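Local coordinates for protein S12 family peptidase (Streptomyces sp. 82F2, PDB 3WWX) that probably hydrolyses amide bonds of substrates carrying D-amino acids, as a D-stereospecific amidohydrolase of the serine peptidase family S12, which shares the beta-lactamase fold, at residues Y109-T112 against A116-A119; E147-F150 against W156-S159. One frame throughout, in Å; residues are numbered along the deposited sequence.

Contact 1. Residues Y109-T112 against A116-A119; sequences YSYT and AFQA
Y111 drives the edge of its phenol ring into the face of F117, a T-shaped pair with centroids 5.2 Å apart and planes at 88°. CE2 of Y111 leads, 3.7 Å from CZ of F117. With CG of F117 anti to its backbone N (chi1 -172°), the phenyl reaches back from helix 115-121 over the short 3-10 turn, where T112 CA lies 3.8 Å from its CD2 and the T112 methyl CG2 lies 4.0 Å from its CE2. A large flat phenyl suits this buried place because it can receive an edge on its face while L139 and W134 pack round it. In the beta-lactamase-like fold, this turn leans on the start of helix 160-174: T112 OG1 bonds to the N160 side chain and takes part in a 3.2 Å hydrogen bond with S110 OG, while Y111 OH is held by the carbonyl of I233. Toward solvent the packing thins to the partly exposed Q118, whose CG is its nearest atom, 3.3 Å from T112 O. That carbonyl is buried without a hydrogen-bonding partner in the model, and the Q118 chain runs on extended beyond CG.

Contact 2. Residues E147-F150 against W156-S159; sequences EPDF and WNYS
F150 and N157 meet because their first torsions turn them toward each other. CG of F150 sits between its backbone N and carbonyl carbon (chi1 52°), aiming the ring across at the 156-159 segment, while CG of N157 is anti to its backbone N (chi1 179°), extending the amide toward D149. The meeting is edge-on: CB of N157 lies near the plane of the F150 ring, 3.6 Å from its CE2, and F150 CZ comes to 3.6 Å from W156 N. Phenylalanine suits a partly exposed spot where an apolar rim must rest against a methylene and backbone. Beside it, OD2 of D149 and ND2 of N157 stand 3.2 Å apart, too poorly angled for a hydrogen bond. A water joins them instead: it lies 2.7 Å from D149 OD2, placed to donate to it though other acceptors compete for its protons, and accepts from N157 ND2 at 3.1 Å. Backbone hydrogen bonds between D149 and G107 and between N157 and H104 tie both segments to a third piece of chain. Y158 points away from F150; its OH bonds to K56 NZ, and its Tyr-Ser-Asn sequence matches the YxN motif of the S12 and beta-lactamase families. Carboxylate and amide are thus a matched acceptor and donor, but at a poor angle they are linked through water rather than directly.

Contact 1 is largely buried and apolar, fastening helix 115-121 to the turn before it; contact 2 lies at the surface, joining two parts of the loop between helices 136-144 and 160-174. Their centres are 13 Å apart, yet they abut: S110 CA packs 3.2 Å from S159 OG, and Y109 packs on E147 O and D149 OD2. Both lead to helix 160-174: the hydroxyls of S110 and T112 bond N160, the backbone of Y109 and Y111 bonds T161 OG1, and S159 is the N-cap, its OG bonding I108 O and, weakly, T161 N. The buried contact relies on a T-shaped ring pair, while the surface one adds a water-bridged polar pair to a ring edge.

Contact 1. Residues Y109-T112 against A116-A119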
loop_
_atom_site.group_PDB
_atom_site.type_symbol
_atom_site.label_atom_id
_atom_site.label_comp_id
_atom_site.label_asym_id
_atom_site.label_seq_id
_atom_site.Cartn_x
_atom_site.Cartn_y
_atom_site.Cartn_z
ATOM N N TYR A 109 -11.298 13.485 3.641
ATOM C CA TYR A 109 -10.221 14.218 3.006
ATOM C C TYR A 109 -8.890 13.529 3.264
ATOM O O TYR A 109 -8.574 13.202 4.405
ATOM C CB TYR A 109 -10.196 15.642 3.577
ATOM C CG TYR A 109 -9.229 16.576 2.918
ATOM C CD1 TYR A 109 -7.870 16.517 3.178
ATOM C CD2 TYR A 109 -9.684 17.562 2.033
ATOM C CE1 TYR A 109 -6.982 17.380 2.552
ATOM C CE2 TYR A 109 -8.796 18.432 1.414
ATOM C CZ TYR A 109 -7.444 18.316 1.673
ATOM O OH TYR A 109 -6.541 19.185 1.086
ATOM N N SER A 110 -8.139 13.360 2.191
ATOM C CA SER A 110 -6.815 12.735 2.238
ATOM C C SER A 110 -5.739 13.752 2.646
ATOM O O SER A 110 -5.479 14.720 1.928
ATOM C CB SER A 110 -6.484 12.145 0.878
ATOM O OG SER A 110 -5.309 11.368 0.985
ATOM N N TYR A 111 -5.111 13.534 3.804
ATOM C CA TYR A 111 -4.216 14.544 4.377
ATOM C C TYR A 111 -3.036 14.826 3.457
ATOM O O TYR A 111 -2.437 15.897 3.530
ATOM C CB TYR A 111 -3.701 14.141 5.769
ATOM C CG TYR A 111 -2.800 12.918 5.742
ATOM C CD1 TYR A 111 -3.336 11.647 5.874
ATOM C CD2 TYR A 111 -1.427 13.027 5.582
ATOM C CE1 TYR A 111 -2.535 10.512 5.844
ATOM C CE2 TYR A 111 -0.616 11.880 5.545
ATOM C CZ TYR A 111 -1.190 10.651 5.684
ATOM O OH TYR A 111 -0.419 9.500 5.660
ATOM N N THR A 112 -2.675 13.868 2.613
ATOM C CA THR A 112 -1.520 14.048 1.744
ATOM C C THR A 112 -1.784 15.067 0.643
ATOM O O THR A 112 -0.850 15.501 -0.023
ATOM C CB THR A 112 -1.102 12.704 1.097
ATOM O OG1 THR A 112 -2.235 12.080 0.491
ATOM C CG2 THR A 112 -0.537 11.766 2.152
ATOM N N ALA A 116 -0.373 22.683 2.622
ATOM C CA ALA A 116 0.787 22.862 3.502
ATOM C C ALA A 116 1.552 21.554 3.694
ATOM O O ALA A 116 2.797 21.522 3.686
ATOM C CB ALA A 116 0.367 23.434 4.835
ATOM N N PHE A 117 0.824 20.455 3.838
ATOM C CA PHE A 117 1.488 19.151 3.938
ATOM C C PHE A 117 2.304 18.877 2.690
ATOM O O PHE A 117 3.447 18.404 2.767
ATOM C CB PHE A 117 0.453 18.037 4.138
ATOM C CG PHE A 117 1.060 16.678 4.442
ATOM C CD1 PHE A 117 1.365 16.293 5.752
ATOM C CD2 PHE A 117 1.347 15.803 3.420
ATOM C CE1 PHE A 117 1.934 15.040 6.014
ATOM C CE2 PHE A 117 1.928 14.553 3.684
ATOM C CZ PHE A 117 2.206 14.187 4.976
ATOM N N GLN A 118 1.729 19.160 1.534
ATOM C CA GLN A 118 2.449 18.930 0.290
ATOM C C GLN A 118 3.707 19.775 0.201
ATOM O O GLN A 118 4.728 19.331 -0.295
ATOM C CB GLN A 118 1.575 19.265 -0.899
ATOM C CG GLN A 118 0.414 18.313 -1.104
ATOM C CD GLN A 118 -0.096 18.347 -2.526
ATOM O OE1 GLN A 118 -1.286 18.548 -2.767
ATOM N NE2 GLN A 118 0.799 18.143 -3.477
ATOM N N ALA A 119 3.630 21.012 0.648
ATOM C CA ALA A 119 4.805 21.869 0.603
ATOM C C ALA A 119 5.936 21.348 1.469
ATOM O O ALA A 119 7.114 21.541 1.138
ATOM C CB ALA A 119 4.429 23.283 1.015
#

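Contact 2. Residues E147-F150 against W156-S159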
loop_
_atom_site.group_PDB
_atom_site.type_symbol
_atom_site.label_atom_id
_atom_site.label_comp_id
_atom_site.label_asym_id
_atom_site.label_seq_id
_atom_site.Cartn_x
_atom_site.Cartn_y
_atom_site.Cartn_z
ATOM N N GLU A 147 -13.338 20.122 4.287
ATOM C CA GLU A 147 -14.593 19.443 4.029
ATOM C C GLU A 147 -14.329 18.059 3.455
ATOM O O GLU A 147 -13.368 17.862 2.743
ATOM C CB GLU A 147 -15.413 20.258 3.020
ATOM C CG GLU A 147 -16.854 19.838 2.880
ATOM C CD GLU A 147 -17.678 20.806 2.027
ATOM O OE1 GLU A 147 -17.146 21.363 1.031
ATOM O OE2 GLU A 147 -18.864 20.997 2.361
ATOM N N PRO A 148 -15.208 17.099 3.733
ATOM C CA PRO A 148 -15.101 15.804 3.053
ATOM C C PRO A 148 -15.200 15.924 1.548
ATOM O O PRO A 148 -15.741 16.894 1.020
ATOM C CB PRO A 148 -16.328 15.041 3.574
ATOM C CG PRO A 148 -16.687 15.701 4.833
ATOM C CD PRO A 148 -16.356 17.141 4.655
ATOM N N ASP A 149 -14.707 14.918 0.839
ATOM C CA ASP A 149 -14.909 14.837 -0.612
ATOM C C ASP A 149 -16.363 14.539 -0.993
ATOM O O ASP A 149 -16.830 14.986 -2.045
ATOM C CB ASP A 149 -13.972 13.778 -1.209
ATOM C CG ASP A 149 -12.529 14.201 -1.190
ATOM O OD1 ASP A 149 -12.214 15.332 -1.589
ATOM O OD2 ASP A 149 -11.701 13.380 -0.753
ATOM N N PHE A 150 -17.046 13.759 -0.167
ATOM C CA PHE A 150 -18.421 13.376 -0.436
ATOM C C PHE A 150 -19.045 12.804 0.827
ATOM O O PHE A 150 -18.353 12.527 1.812
ATOM C CB PHE A 150 -18.504 12.396 -1.621
ATOM C CG PHE A 150 -17.604 11.208 -1.502
ATOM C CD1 PHE A 150 -18.003 10.111 -0.772
ATOM C CD2 PHE A 150 -16.376 11.178 -2.144
ATOM C CE1 PHE A 150 -17.204 9.015 -0.667
ATOM C CE2 PHE A 150 -15.564 10.070 -2.040
ATOM C CZ PHE A 150 -15.978 8.999 -1.302
ATOM N N TRP A 156 -16.389 7.031 -4.252
ATOM C CA TRP A 156 -15.104 6.408 -3.922
ATOM C C TRP A 156 -14.010 7.424 -4.189
ATOM O O TRP A 156 -13.985 8.102 -5.241
ATOM C CB TRP A 156 -14.870 5.172 -4.797
ATOM C CG TRP A 156 -13.617 4.387 -4.429
ATOM C CD1 TRP A 156 -13.533 3.354 -3.530
ATOM C CD2 TRP A 156 -12.284 4.591 -4.924
ATOM N NE1 TRP A 156 -12.246 2.908 -3.448
ATOM C CE2 TRP A 156 -11.457 3.645 -4.292
ATOM C CE3 TRP A 156 -11.716 5.470 -5.846
ATOM C CZ2 TRP A 156 -10.094 3.560 -4.550
ATOM C CZ3 TRP A 156 -10.360 5.372 -6.116
ATOM C CH2 TRP A 156 -9.560 4.428 -5.456
ATOM N N ASN A 157 -13.087 7.534 -3.243
ATOM C CA ASN A 157 -11.884 8.313 -3.477
ATOM C C ASN A 157 -10.796 7.810 -2.560
ATOM O O ASN A 157 -11.006 7.667 -1.368
ATOM C CB ASN A 157 -12.139 9.798 -3.217
ATOM C CG ASN A 157 -10.906 10.630 -3.434
ATOM O OD1 ASN A 157 -10.496 10.838 -4.565
ATOM N ND2 ASN A 157 -10.266 11.048 -2.345
ATOM N N TYR A 158 -9.638 7.523 -3.134
ATOM C CA TYR A 158 -8.518 7.011 -2.369
ATOM C C TYR A 158 -8.033 8.065 -1.400
ATOM O O TYR A 158 -7.662 9.168 -1.819
ATOM C CB TYR A 158 -7.406 6.641 -3.329
ATOM C CG TYR A 158 -6.312 5.813 -2.733
ATOM C CD1 TYR A 158 -5.269 6.407 -2.057
ATOM C CD2 TYR A 158 -6.311 4.440 -2.873
ATOM C CE1 TYR A 158 -4.233 5.638 -1.528
ATOM C CE2 TYR A 158 -5.283 3.669 -2.358
ATOM C CZ TYR A 158 -4.252 4.274 -1.701
ATOM O OH TYR A 158 -3.215 3.543 -1.191
ATOM N N SER A 159 -8.006 7.724 -0.113
ATOM C CA SER A 159 -7.598 8.675 0.918
ATOM C C SER A 159 -6.697 8.029 1.955
ATOM O O SER A 159 -7.051 7.018 2.571
ATOM C CB SER A 159 -8.826 9.256 1.626
ATOM O OG SER A 159 -8.408 10.034 2.730
HETATM O O HOH W 1 -11.895 10.854 0.299
#